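Local coordinates for protein homoserine dehydrogenase (Staphylococcus aureus M1064, PDB 4PG7) that catalyses the NAD(P)-dependent interconversion of homoserine and aspartate semialdehyde, a hydride-transfer step of the aspartic acid pathway of amino acid biosynthesis, at residues 232-237 against 272-277. Sequence-based numbering, arbitrary orientation. Where two conformers were deposited one is given.
Sequences LSFNQV and GIYENG
F234, at the C-terminal end of helix 220-234, lays its ring against the base of the Y274 side chain on strand 264-275. The methylene CB of Y274 sits over one face of the phenyl ring, 3.6 Å from its centroid, a CH-pi contact. S233 CB lies over the opposite face, which leaves the phenyl group sandwiched. The carbonyl O of G272 lies beside the phenyl rim, 3.5 Å from F234 CZ. The two aromatic side chains run antiparallel, their ring planes tilted by 37°, so they meet obliquely. Y274 holds CG anti to its own N (chi1 -175°), and the phenol runs back past F234 CB, which lies over one of its faces, toward Q236. There the Q236 chain, bent at chi2, brings CG to 4.0 Å from Y274 CE1 and crosses the phenol at about a right angle. Its amide OE1 stops 3.6 Å from Y274 OH. One water links Q236 NE2, through a weak bond, to G277 O, 3.2 Å from that water. V279 of strand 278-289 touches F234, Q236 and Y274, placing the contact where the helix end packs on the beta hairpin. The two segments thus meet through dispersion and CH-pi packing round the buried F234, with a water bridge from Q236 to G277 O, so shape more than directional bonding sets how the helix end lies on the hairpin.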
loop_
_atom_site.group_PDB
_atom_site.type_symbol
_atom_site.label_atom_id
_atom_site.label_comp_id
_atom_site.label_asym_id
_atom_site.label_seq_id
_atom_site.Cartn_x
_atom_site.Cartn_y
_atom_site.Cartn_z
ATOM N N LEU A 232 -0.223 -7.564 14.239
ATOM C CA LEU A 232 -0.395 -6.182 13.853
ATOM C C LEU A 232 -1.820 -5.858 13.388
ATOM O O LEU A 232 -2.324 -4.794 13.708
ATOM C CB LEU A 232 0.604 -5.808 12.757
ATOM C CG LEU A 232 2.073 -5.884 13.189
ATOM C CD1 LEU A 232 2.988 -5.620 12.009
ATOM C CD2 LEU A 232 2.367 -4.901 14.319
ATOM N N SER A 233 -2.479 -6.780 12.682
ATOM C CA SER A 233 -3.841 -6.556 12.176
ATOM C C SER A 233 -4.945 -6.733 13.212
ATOM O O SER A 233 -5.908 -5.962 13.240
ATOM C CB SER A 233 -4.145 -7.501 10.996
ATOM O OG SER A 233 -3.247 -7.264 9.928
ATOM N N PHE A 234 -4.841 -7.783 14.014
ATOM C CA PHE A 234 -5.924 -8.187 14.885
ATOM C C PHE A 234 -5.623 -7.991 16.361
ATOM O O PHE A 234 -6.502 -8.244 17.183
ATOM C CB PHE A 234 -6.234 -9.666 14.689
ATOM C CG PHE A 234 -6.475 -10.062 13.268
ATOM C CD1 PHE A 234 -7.360 -9.349 12.476
ATOM C CD2 PHE A 234 -5.865 -11.194 12.742
ATOM C CE1 PHE A 234 -7.590 -9.729 11.169
ATOM C CE2 PHE A 234 -6.110 -11.584 11.439
ATOM C CZ PHE A 234 -6.975 -10.856 10.653
ATOM N N ASN A 235 -4.395 -7.578 16.699
ATOM C CA ASN A 235 -3.957 -7.485 18.088
ATOM C C ASN A 235 -4.140 -8.802 18.847
ATOM O O ASN A 235 -4.446 -8.814 20.030
ATOM C CB ASN A 235 -4.675 -6.340 18.799
ATOM C CG ASN A 235 -4.602 -5.035 18.024
ATOM O OD1 ASN A 235 -3.554 -4.677 17.489
ATOM N ND2 ASN A 235 -5.719 -4.319 17.961
ATOM N N GLN A 236 -3.939 -9.911 18.147
ATOM C CA GLN A 236 -4.032 -11.235 18.741
ATOM C C GLN A 236 -2.713 -11.932 18.539
ATOM O O GLN A 236 -2.114 -11.835 17.481
ATOM C CB GLN A 236 -5.112 -12.065 18.056
ATOM C CG GLN A 236 -6.525 -11.549 18.263
ATOM C CD GLN A 236 -7.032 -11.761 19.673
ATOM O OE1 GLN A 236 -7.536 -10.836 20.302
ATOM N NE2 GLN A 236 -6.901 -12.977 20.179
ATOM N N VAL A 237 -2.301 -12.678 19.548
ATOM C CA VAL A 237 -1.092 -13.452 19.493
ATOM C C VAL A 237 -1.444 -14.869 19.098
ATOM O O VAL A 237 -2.195 -15.521 19.797
ATOM C CB VAL A 237 -0.409 -13.481 20.874
ATOM C CG1 VAL A 237 0.720 -14.495 20.899
ATOM C CG2 VAL A 237 0.093 -12.093 21.253
ATOM N N GLY A 272 -4.905 -14.652 7.140
ATOM C CA GLY A 272 -5.450 -14.614 8.484
ATOM C C GLY A 272 -6.880 -14.123 8.448
ATOM O O GLY A 272 -7.156 -13.047 7.900
ATOM N N ILE A 273 -7.782 -14.917 9.023
ATOM C CA ILE A 273 -9.209 -14.585 9.118
ATOM C C ILE A 273 -9.592 -14.490 10.598
ATOM O O ILE A 273 -9.372 -15.428 11.356
ATOM C CB ILE A 273 -10.071 -15.661 8.427
ATOM C CG1 ILE A 273 -9.657 -15.825 6.958
ATOM C CG2 ILE A 273 -11.547 -15.296 8.529
ATOM C CD1 ILE A 273 -10.264 -17.026 6.258
ATOM N N TYR A 274 -10.136 -13.348 11.002
ATOM C CA TYR A 274 -10.483 -13.089 12.390
ATOM C C TYR A 274 -11.995 -13.130 12.500
ATOM O O TYR A 274 -12.660 -12.189 12.094
ATOM C CB TYR A 274 -9.952 -11.721 12.815
ATOM C CG TYR A 274 -10.117 -11.349 14.281
ATOM C CD1 TYR A 274 -10.065 -12.310 15.291
ATOM C CD2 TYR A 274 -10.255 -10.015 14.659
ATOM C CE1 TYR A 274 -10.182 -11.952 16.625
ATOM C CE2 TYR A 274 -10.366 -9.650 15.989
ATOM C CZ TYR A 274 -10.334 -10.624 16.968
ATOM O OH TYR A 274 -10.452 -10.263 18.290
ATOM N N GLU A 275 -12.515 -14.240 13.023
ATOM C CA GLU A 275 -13.962 -14.481 13.158
ATOM C C GLU A 275 -14.278 -14.918 14.590
ATOM O O GLU A 275 -13.630 -15.824 15.119
ATOM C CB GLU A 275 -14.442 -15.568 12.180
ATOM C CG GLU A 275 -14.565 -15.119 10.730
ATOM N N ASN A 276 -15.258 -14.257 15.208
ATOM C CA ASN A 276 -15.788 -14.634 16.534
ATOM C C ASN A 276 -14.728 -14.761 17.630
ATOM O O ASN A 276 -14.634 -15.781 18.313
ATOM C CB ASN A 276 -16.597 -15.929 16.416
ATOM C CG ASN A 276 -17.810 -15.772 15.516
ATOM O OD1 ASN A 276 -18.482 -14.736 15.526
ATOM N ND2 ASN A 276 -18.097 -16.803 14.733
ATOM N N GLY A 277 -13.911 -13.726 17.770
ATOM C CA GLY A 277 -12.825 -13.733 18.752
ATOM C C GLY A 277 -11.588 -14.570 18.421
ATOM O O GLY A 277 -10.613 -14.520 19.172
HETATM O O HOH W 1 -7.446 -14.891 18.643
#